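Local coordinates for putative restriction endonuclease domain-containing protein (Anabaena variabilis, PDB 3OT2) that is of unknown function but is a putative nuclease, probably with a restriction-endonuclease-like fold of the PD-(D/E)XK clan, at residues A[40-45]-A[112-117]; A[51-56]-A[173-178]; A[108-113]-A[138-143]. All blocks are in the same frame, centred on the assembly; numbering follows the deposited sequence. Where two conformers were deposited one is given.

Contact 1 of 3, residues A[40-45]-A[112-117]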
loop_
_atom_site.group_PDB
_atom_site.type_symbol
_atom_site.label_atom_id
_atom_site.label_comp_id
_atom_site.label_asym_id
_atom_site.label_seq_id
_atom_site.Cartn_x
_atom_site.Cartn_y
_atom_site.Cartn_z
ATOM N N GLY A 40 -20.385 9.229 4.583
ATOM C CA GLY A 40 -20.226 10.620 5.004
ATOM C C GLY A 40 -18.798 11.130 4.981
ATOM O O GLY A 40 -18.516 12.113 4.300
ATOM N N LYS A 41 -17.877 10.444 5.693
ATOM C CA LYS A 41 -16.468 10.851 5.812
ATOM C C LYS A 41 -15.819 10.931 4.451
ATOM O O LYS A 41 -15.207 11.944 4.111
ATOM C CB LYS A 41 -15.701 9.896 6.745
ATOM C CG LYS A 41 -15.921 10.223 8.237
ATOM C CD LYS A 41 -15.570 9.094 9.213
ATOM C CE LYS A 41 -14.098 8.864 9.404
ATOM N NZ LYS A 41 -13.828 8.029 10.619
ATOM N N HIS A 42 -16.027 9.885 3.635
ATOM C CA HIS A 42 -15.511 9.792 2.277
ATOM C C HIS A 42 -15.962 11.003 1.423
ATOM O O HIS A 42 -15.121 11.674 0.815
ATOM C CB HIS A 42 -15.961 8.479 1.648
ATOM C CG HIS A 42 -15.360 8.255 0.305
ATOM N ND1 HIS A 42 -15.991 8.677 -0.844
ATOM C CD2 HIS A 42 -14.169 7.711 -0.022
ATOM C CE1 HIS A 42 -15.178 8.358 -1.837
ATOM N NE2 HIS A 42 -14.070 7.775 -1.386
ATOM N N SER A 43 -17.281 11.305 1.429
ATOM C CA SER A 43 -17.864 12.409 0.673
ATOM C C SER A 43 -17.331 13.755 1.110
ATOM O O SER A 43 -17.118 14.609 0.256
ATOM C CB SER A 43 -19.385 12.419 0.820
ATOM O OG SER A 43 -19.946 11.276 0.203
ATOM N N ALA A 44 -17.138 13.958 2.423
ATOM C CA ALA A 44 -16.666 15.231 2.964
ATOM C C ALA A 44 -15.265 15.564 2.427
ATOM O O ALA A 44 -15.040 16.680 1.946
ATOM C CB ALA A 44 -16.676 15.196 4.486
ATOM N N ILE A 45 -14.342 14.589 2.475
ATOM C CA ILE A 45 -12.974 14.745 1.972
ATOM C C ILE A 45 -12.987 14.859 0.448
ATOM O O ILE A 45 -12.304 15.724 -0.092
ATOM C CB ILE A 45 -12.074 13.587 2.472
ATOM C CG1 ILE A 45 -11.790 13.792 3.999
ATOM C CG2 ILE A 45 -10.753 13.516 1.637
ATOM C CD1 ILE A 45 -10.997 12.695 4.677
ATOM N N ILE A 112 -9.678 7.815 -1.988
ATOM C CA ILE A 112 -9.952 7.996 -0.566
ATOM C C ILE A 112 -10.589 6.725 -0.050
ATOM O O ILE A 112 -11.619 6.301 -0.575
ATOM C CB ILE A 112 -10.843 9.249 -0.315
ATOM C CG1 ILE A 112 -10.207 10.516 -0.926
ATOM C CG2 ILE A 112 -11.113 9.454 1.179
ATOM C CD1 ILE A 112 -11.255 11.447 -1.571
ATOM N N LEU A 113 -9.975 6.118 0.976
ATOM C CA LEU A 113 -10.530 4.908 1.585
ATOM C C LEU A 113 -11.820 5.184 2.324
ATOM O O LEU A 113 -12.043 6.277 2.846
ATOM C CB LEU A 113 -9.529 4.259 2.556
ATOM C CG LEU A 113 -8.203 3.768 1.961
ATOM C CD1 LEU A 113 -7.352 3.180 3.058
ATOM C CD2 LEU A 113 -8.445 2.746 0.830
ATOM N N SER A 114 -12.678 4.172 2.340
ATOM C CA SER A 114 -13.949 4.158 3.067
ATOM C C SER A 114 -14.071 2.739 3.639
ATOM O O SER A 114 -13.337 1.862 3.172
ATOM C CB SER A 114 -15.120 4.590 2.182
ATOM O OG SER A 114 -15.246 3.836 0.996
ATOM N N PRO A 115 -14.857 2.493 4.715
ATOM C CA PRO A 115 -14.872 1.146 5.329
ATOM C C PRO A 115 -15.004 -0.066 4.383
ATOM O O PRO A 115 -14.366 -1.088 4.647
ATOM C CB PRO A 115 -16.086 1.204 6.255
ATOM C CG PRO A 115 -16.204 2.638 6.631
ATOM C CD PRO A 115 -15.733 3.430 5.452
ATOM N N ASP A 116 -15.822 0.017 3.312
ATOM C CA ASP A 116 -16.041 -1.148 2.452
ATOM C C ASP A 116 -15.075 -1.230 1.254
ATOM O O ASP A 116 -15.150 -2.177 0.475
ATOM C CB ASP A 116 -17.499 -1.143 1.970
ATOM C CG ASP A 116 -18.503 -1.310 3.106
ATOM O OD1 ASP A 116 -18.212 -2.086 4.053
ATOM O OD2 ASP A 116 -19.575 -0.658 3.051
ATOM N N GLN A 117 -14.153 -0.266 1.126
ATOM C CA GLN A 117 -13.198 -0.217 0.033
ATOM C C GLN A 117 -12.083 -1.245 0.230
ATOM O O GLN A 117 -11.668 -1.510 1.358
ATOM C CB GLN A 117 -12.612 1.220 -0.087
ATOM C CG GLN A 117 -11.710 1.506 -1.310
ATOM C CD GLN A 117 -12.338 1.190 -2.661
ATOM O OE1 GLN A 117 -12.690 0.053 -2.951
ATOM N NE2 GLN A 117 -12.359 2.148 -3.582
#
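The H42 imidazole meets I112 and L113 at its edge rather than over a face: I112 O and L113 O both lie near the ring plane, with I112 O 3.0 Å from H42 CD2 and L113 O 3.8 Å from the same CD2. S114 approaches the ring obliquely, its CB 3.9 Å from H42 CD2. I112 CB is also 3.7 Å from H42 CD2, so the carbonyl oxygen and the root of the side chain both meet this carbon. The H42 side chain reaches the loop because CG is anti to the backbone N (chi1 -174°). The polar end of the ring is settled by a residue of neither segment. NE2 is hydrogen-bonded to OD2 of D81, and that same carboxylate oxygen is also bonded to I112 N, which ties the imidazole to the end of strand 108-112.

One helical turn further on, I45 and I112 make a purely apolar contact, with I45 CG2 3.9 Å from I112 CD1. A chi2 of 141° leaves I112 CD1 well short of the staggered anti position, beside that methyl. From S114 onward the loop folds into a type I turn closed by Q117 N to S114 O at 3.1 Å. The evidence thus places the first turns of helix 40-57 against the end of a central strand, through a buried histidine and an aspartate. Such a helix laid on the mixed sheet is consistent with the core of the PD-(D/E)XK clan, and D81, which follows a proline, is probably the aspartate of its PD motif.

Contact 2 of 3, residues A[51-56]-A[173-178]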
loop_
_atom_site.group_PDB
_atom_site.type_symbol
_atom_site.label_atom_id
_atom_site.label_comp_id
_atom_site.label_asym_id
_atom_site.label_seq_id
_atom_site.Cartn_x
_atom_site.Cartn_y
_atom_site.Cartn_z
ATOM N N SER A 51 -12.765 20.738 -4.783
ATOM C CA SER A 51 -12.978 22.171 -4.664
ATOM C C SER A 51 -11.645 22.914 -4.472
ATOM O O SER A 51 -11.357 23.869 -5.202
ATOM C CB SER A 51 -13.928 22.446 -3.497
ATOM O OG SER A 51 -14.078 23.835 -3.247
ATOM N N VAL A 52 -10.817 22.433 -3.533
ATOM C CA VAL A 52 -9.530 23.055 -3.212
ATOM C C VAL A 52 -8.555 22.934 -4.424
ATOM O O VAL A 52 -7.957 23.938 -4.812
ATOM C CB VAL A 52 -8.961 22.474 -1.900
ATOM C CG1 VAL A 52 -7.514 22.880 -1.702
ATOM C CG2 VAL A 52 -9.791 22.946 -0.710
ATOM N N ILE A 53 -8.437 21.744 -5.043
ATOM C CA ILE A 53 -7.573 21.587 -6.216
ATOM C C ILE A 53 -8.020 22.531 -7.359
ATOM O O ILE A 53 -7.190 23.265 -7.913
ATOM C CB ILE A 53 -7.516 20.107 -6.684
ATOM C CG1 ILE A 53 -6.798 19.230 -5.616
ATOM C CG2 ILE A 53 -6.813 19.987 -8.068
ATOM C CD1 ILE A 53 -7.090 17.807 -5.774
ATOM N N ASN A 54 -9.318 22.536 -7.689
ATOM C CA ASN A 54 -9.828 23.365 -8.785
ATOM C C ASN A 54 -9.657 24.862 -8.506
ATOM O O ASN A 54 -9.327 25.614 -9.439
ATOM C CB ASN A 54 -11.280 23.031 -9.107
ATOM C CG ASN A 54 -11.414 21.849 -10.036
ATOM O OD1 ASN A 54 -10.542 21.572 -10.855
ATOM N ND2 ASN A 54 -12.541 21.157 -9.979
ATOM N N SER A 55 -9.767 25.291 -7.226
ATOM C CA SER A 55 -9.561 26.708 -6.888
ATOM C C SER A 55 -8.131 27.146 -7.264
ATOM O O SER A 55 -7.932 28.287 -7.647
ATOM C CB SER A 55 -9.834 26.967 -5.405
ATOM O OG SER A 55 -8.778 26.453 -4.611
ATOM N N VAL A 56 -7.175 26.206 -7.221
ATOM C CA VAL A 56 -5.757 26.412 -7.542
ATOM C C VAL A 56 -5.472 26.229 -9.052
ATOM O O VAL A 56 -4.753 27.057 -9.622
ATOM C CB VAL A 56 -4.855 25.479 -6.666
ATOM C CG1 VAL A 56 -3.378 25.539 -7.100
ATOM C CG2 VAL A 56 -4.977 25.841 -5.188
ATOM N N SER A 173 1.682 23.080 -7.805
ATOM C CA SER A 173 2.631 23.504 -6.756
ATOM C C SER A 173 2.147 24.683 -5.887
ATOM O O SER A 173 2.664 24.837 -4.782
ATOM C CB SER A 173 3.993 23.842 -7.353
ATOM O OG SER A 173 3.917 25.023 -8.126
ATOM N N GLU A 174 1.169 25.491 -6.351
ATOM C CA GLU A 174 0.626 26.592 -5.527
ATOM C C GLU A 174 -0.268 26.056 -4.389
ATOM O O GLU A 174 -0.567 26.793 -3.451
ATOM C CB GLU A 174 -0.159 27.586 -6.381
ATOM C CG GLU A 174 0.749 28.415 -7.270
ATOM C CD GLU A 174 1.799 29.206 -6.507
ATOM O OE1 GLU A 174 1.420 30.012 -5.630
ATOM O OE2 GLU A 174 3.003 28.940 -6.713
ATOM N N LEU A 175 -0.693 24.773 -4.476
ATOM C CA LEU A 175 -1.498 24.159 -3.416
ATOM C C LEU A 175 -0.604 23.718 -2.263
ATOM O O LEU A 175 0.231 22.822 -2.437
ATOM C CB LEU A 175 -2.310 22.963 -3.944
ATOM C CG LEU A 175 -3.144 22.192 -2.895
ATOM C CD1 LEU A 175 -4.129 23.143 -2.151
ATOM C CD2 LEU A 175 -3.869 21.016 -3.527
ATOM N N HIS A 176 -0.798 24.321 -1.084
ATOM C CA HIS A 176 -0.039 23.952 0.119
ATOM C C HIS A 176 -1.004 23.364 1.107
ATOM O O HIS A 176 -1.663 24.094 1.846
ATOM C CB HIS A 176 0.712 25.159 0.714
ATOM C CG HIS A 176 1.614 25.827 -0.264
ATOM N ND1 HIS A 176 2.674 25.155 -0.844
ATOM C CD2 HIS A 176 1.561 27.082 -0.760
ATOM C CE1 HIS A 176 3.240 26.022 -1.660
ATOM N NE2 HIS A 176 2.604 27.194 -1.640
ATOM N N LEU A 177 -1.144 22.038 1.071
ATOM C CA LEU A 177 -2.110 21.345 1.905
ATOM C C LEU A 177 -1.429 20.509 2.971
ATOM O O LEU A 177 -0.707 19.561 2.653
ATOM C CB LEU A 177 -3.018 20.467 1.014
ATOM C CG LEU A 177 -4.165 19.741 1.720
ATOM C CD1 LEU A 177 -5.218 20.746 2.176
ATOM C CD2 LEU A 177 -4.781 18.718 0.811
ATOM N N SER A 178 -1.652 20.869 4.244
ATOM C CA SER A 178 -1.096 20.097 5.348
ATOM C C SER A 178 -2.003 18.916 5.659
ATOM O O SER A 178 -3.178 18.932 5.283
ATOM C CB SER A 178 -0.924 20.966 6.589
ATOM O OG SER A 178 -2.183 21.363 7.109
#
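L175 inserts its two methyl groups among three residues of helix 40-57. CD1 comes within 3.4 Å of V52 CG1, tighter than ordinary van der Waals contact, and within 4.1 Å of V56 CG2. CD2 instead turns to I53, 4.0 Å from its CG1. With CG anti to the backbone N (chi1 177°) the branch is carried toward the helix, and chi2 of 56° sends CD1 to the valines and CD2 to I53. V52 and V56 both cross the leucine at about a right angle, meeting it from successive turns of the helix.

V56 works with both methyls. While CG2 packs on the leucine, CG1 lies 3.8 Å from L175 N and 3.9 Å from E174 CB, so it covers the backbone at the 174-175 step; the glutamate chain then bends at chi2 and leads its carboxylate away. An alanine in place of V56 is likely to open a gap beside L175 CB and CD1 and to uncover the E174 methylene. In the fold, the contact joins the later part of the helix that packs on the mixed sheet of the probable PD-(D/E)XK core to the C-terminal loop leading into helix 179-183.

Inside the helix, S55 OG donates a 2.7 Å hydrogen bond to V52 O, whereas the bonds of V56 N to V52 O and I53 O are both weak. I53 is backed by W108 and I110 of strand 108-112, and N54 OD1 is bonded to A65 N on strand 63-67. On the loop side, L177 pairs its backbone with V166. S178, the N-cap of helix 179-183, bonds its OG to D181 N.

Contact 3 of 3, residues A[108-113]-A[138-143]; sequences WTIEIL and WLIDPD. With ACT (acetate ion), chain C.
W108 and W138 stack across two neighbouring parallel strands, 108-112 and 136-141, of the beta-alpha-beta unit completed by helix 119-131. Four backbone bonds set the parallel register, I110 with W138 through I112 with I140: W138 N to T109 O, E111 N to W138 O, I140 N to E111 O and L113 N to I140 O. Each is nearly linear (at least 163°).

Packing is tightest on the face bearing the tryptophans. W108 turns its edge to the face of W138 in a T-shaped stack, planes at 84° and five-membered ring centroids 4.7 Å apart. Its CZ2 closes to 3.5 Å from W138 CZ2, and its NE1 also lies over the W138 face, 3.6 Å from CG. The extended chi1 of W108 (179°) brings the ring toward that partner; W138 in turn fixes its own NE1 on P167 O. I110 CD1 lies over one face of W108, toward its rim, I110 CG2 lies 3.6 Å from I140 CD1, and I112 CG2 packs 3.7 Å from P142 CG. On the opposite face, with L139, E111 bonds its OE1 to D81 N and probably occupies the acidic position of the PD-(D/E)XK motif.

Toward the strand ends the contact is more polar and partly open. L113 still packs there, its CD1 3.8 Å from D141 OD2; D141 and P142 are buried, and exposure is full only at D143. An acetate, probably from the crystallisation liquor, sits between L113 and D143. D141 bonds OD2 to T120 OG1 of the second subunit. Its OD1, already bonded to E144 N, lies 2.7 Å from acetate OXT, so close that one of the two acid groups probably holds a proton. Acetate O accepts a 2.9 Å hydrogen bond from D143 N.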
loop_
_atom_site.group_PDB
_atom_site.type_symbol
_atom_site.label_atom_id
_atom_site.label_comp_id
_atom_site.label_asym_id
_atom_site.label_seq_id
_atom_site.Cartn_x
_atom_site.Cartn_y
_atom_site.Cartn_z
ATOM N N TRP A 108 -2.976 13.146 -12.200
ATOM C CA TRP A 108 -2.964 12.997 -10.755
ATOM C C TRP A 108 -4.236 12.258 -10.328
ATOM O O TRP A 108 -5.347 12.715 -10.625
ATOM C CB TRP A 108 -2.843 14.396 -10.111
ATOM C CG TRP A 108 -2.835 14.475 -8.605
ATOM C CD1 TRP A 108 -2.550 13.475 -7.709
ATOM C CD2 TRP A 108 -3.006 15.675 -7.834
ATOM N NE1 TRP A 108 -2.608 13.971 -6.422
ATOM C CE2 TRP A 108 -2.860 15.327 -6.476
ATOM C CE3 TRP A 108 -3.297 17.022 -8.167
ATOM C CZ2 TRP A 108 -2.997 16.275 -5.447
ATOM C CZ3 TRP A 108 -3.416 17.960 -7.143
ATOM C CH2 TRP A 108 -3.289 17.582 -5.807
ATOM N N THR A 109 -4.066 11.082 -9.694
ATOM C CA THR A 109 -5.205 10.292 -9.233
ATOM C C THR A 109 -5.283 10.375 -7.712
ATOM O O THR A 109 -4.267 10.267 -7.036
ATOM C CB THR A 109 -5.180 8.830 -9.760
ATOM O OG1 THR A 109 -6.362 8.167 -9.314
ATOM C CG2 THR A 109 -3.982 8.007 -9.253
ATOM N N ILE A 110 -6.486 10.581 -7.178
ATOM C CA ILE A 110 -6.686 10.634 -5.729
ATOM C C ILE A 110 -7.757 9.627 -5.353
ATOM O O ILE A 110 -8.860 9.667 -5.888
ATOM C CB ILE A 110 -7.023 12.056 -5.217
ATOM C CG1 ILE A 110 -5.899 13.061 -5.580
ATOM C CG2 ILE A 110 -7.306 12.042 -3.711
ATOM C CD1 ILE A 110 -6.335 14.444 -5.637
ATOM N N GLU A 111 -7.400 8.702 -4.446
ATOM C CA GLU A 111 -8.290 7.677 -3.934
ATOM C C GLU A 111 -8.450 7.880 -2.457
ATOM O O GLU A 111 -7.470 8.116 -1.753
ATOM C CB GLU A 111 -7.753 6.267 -4.232
ATOM C CG GLU A 111 -7.593 5.981 -5.721
ATOM C CD GLU A 111 -8.868 5.656 -6.489
ATOM O OE1 GLU A 111 -9.987 5.919 -5.984
ATOM O OE2 GLU A 111 -8.742 5.155 -7.622
ATOM N N ILE A 112 -9.678 7.815 -1.988
ATOM C CA ILE A 112 -9.952 7.996 -0.566
ATOM C C ILE A 112 -10.589 6.725 -0.050
ATOM O O ILE A 112 -11.619 6.301 -0.575
ATOM C CB ILE A 112 -10.843 9.249 -0.315
ATOM C CG1 ILE A 112 -10.207 10.516 -0.926
ATOM C CG2 ILE A 112 -11.113 9.454 1.179
ATOM C CD1 ILE A 112 -11.255 11.447 -1.571
ATOM N N LEU A 113 -9.975 6.118 0.976
ATOM C CA LEU A 113 -10.530 4.908 1.585
ATOM C C LEU A 113 -11.820 5.184 2.324
ATOM O O LEU A 113 -12.043 6.277 2.846
ATOM C CB LEU A 113 -9.529 4.259 2.556
ATOM C CG LEU A 113 -8.203 3.768 1.961
ATOM C CD1 LEU A 113 -7.352 3.180 3.058
ATOM C CD2 LEU A 113 -8.445 2.746 0.830
ATOM N N TRP A 138 -2.356 9.708 -4.985
ATOM C CA TRP A 138 -2.604 9.919 -3.566
ATOM C C TRP A 138 -3.538 8.851 -3.056
ATOM O O TRP A 138 -4.609 8.653 -3.637
ATOM C CB TRP A 138 -3.284 11.285 -3.289
ATOM C CG TRP A 138 -2.402 12.492 -3.109
ATOM C CD1 TRP A 138 -1.082 12.625 -3.419
ATOM C CD2 TRP A 138 -2.843 13.773 -2.657
ATOM N NE1 TRP A 138 -0.651 13.895 -3.114
ATOM C CE2 TRP A 138 -1.715 14.620 -2.631
ATOM C CE3 TRP A 138 -4.084 14.270 -2.205
ATOM C CZ2 TRP A 138 -1.786 15.946 -2.174
ATOM C CZ3 TRP A 138 -4.153 15.577 -1.747
ATOM C CH2 TRP A 138 -3.014 16.403 -1.738
ATOM N N LEU A 139 -3.163 8.185 -1.968
ATOM C CA LEU A 139 -4.049 7.249 -1.287
ATOM C C LEU A 139 -4.298 7.854 0.084
ATOM O O LEU A 139 -3.391 7.897 0.921
ATOM C CB LEU A 139 -3.504 5.802 -1.213
ATOM C CG LEU A 139 -4.349 4.814 -0.374
ATOM C CD1 LEU A 139 -5.806 4.827 -0.783
ATOM C CD2 LEU A 139 -3.799 3.419 -0.467
ATOM N N ILE A 140 -5.493 8.406 0.272
ATOM C CA ILE A 140 -5.902 9.068 1.518
ATOM C C ILE A 140 -6.608 8.051 2.405
ATOM O O ILE A 140 -7.548 7.389 1.963
ATOM C CB ILE A 140 -6.814 10.314 1.252
ATOM C CG1 ILE A 140 -6.086 11.376 0.403
ATOM C CG2 ILE A 140 -7.365 10.902 2.601
ATOM C CD1 ILE A 140 -6.982 12.504 -0.139
ATOM N N ASP A 141 -6.143 7.921 3.646
ATOM C CA ASP A 141 -6.739 7.023 4.632
ATOM C C ASP A 141 -7.334 7.886 5.757
ATOM O O ASP A 141 -6.596 8.271 6.667
ATOM C CB ASP A 141 -5.698 6.024 5.173
ATOM C CG ASP A 141 -6.264 5.041 6.189
ATOM O OD1 ASP A 141 -7.341 5.321 6.765
ATOM O OD2 ASP A 141 -5.674 3.974 6.360
ATOM N N PRO A 142 -8.642 8.220 5.707
ATOM C CA PRO A 142 -9.221 9.112 6.743
ATOM C C PRO A 142 -9.049 8.579 8.157
ATOM O O PRO A 142 -8.618 9.342 9.020
ATOM C CB PRO A 142 -10.701 9.209 6.354
ATOM C CG PRO A 142 -10.676 9.006 4.857
ATOM C CD PRO A 142 -9.635 7.915 4.662
ATOM N N ASP A 143 -9.288 7.268 8.377
ATOM C CA ASP A 143 -9.172 6.672 9.697
ATOM C C ASP A 143 -7.783 6.819 10.294
ATOM O O ASP A 143 -7.671 7.073 11.488
ATOM C CB ASP A 143 -9.572 5.183 9.682
ATOM C CG ASP A 143 -11.063 4.898 9.518
ATOM O OD1 ASP A 143 -11.879 5.843 9.658
ATOM O OD2 ASP A 143 -11.410 3.738 9.226
HETATM C C ACT C . -10.405 4.168 6.342
HETATM O O ACT C . -10.378 5.375 6.517
HETATM O OXT ACT C . -9.360 3.470 6.563
HETATM C CH3 ACT C . -11.717 3.529 5.959
#

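In the fold
Contact 3 is the core, its centre about 8 Å from the chain centre; contacts 1 and 2 lie further out, at about 13 and 15 Å, though contact 1 is still buried. These two share helix 40-57 and fix different parts of it, one on the end of a central strand, the other on the C-terminal loop, with centres about 20 Å apart. Backbone pairing dominates contact 3, a histidine marks contact 1, and contact 2 relies on aliphatic packing at a partly buried margin. Contact 3 joins them: it shares I112 and L113 with contact 1, to which a K41–D143 salt bridge connects it, and meets contact 2 where I53 CD1 packs 3.4 Å from I110 CD1.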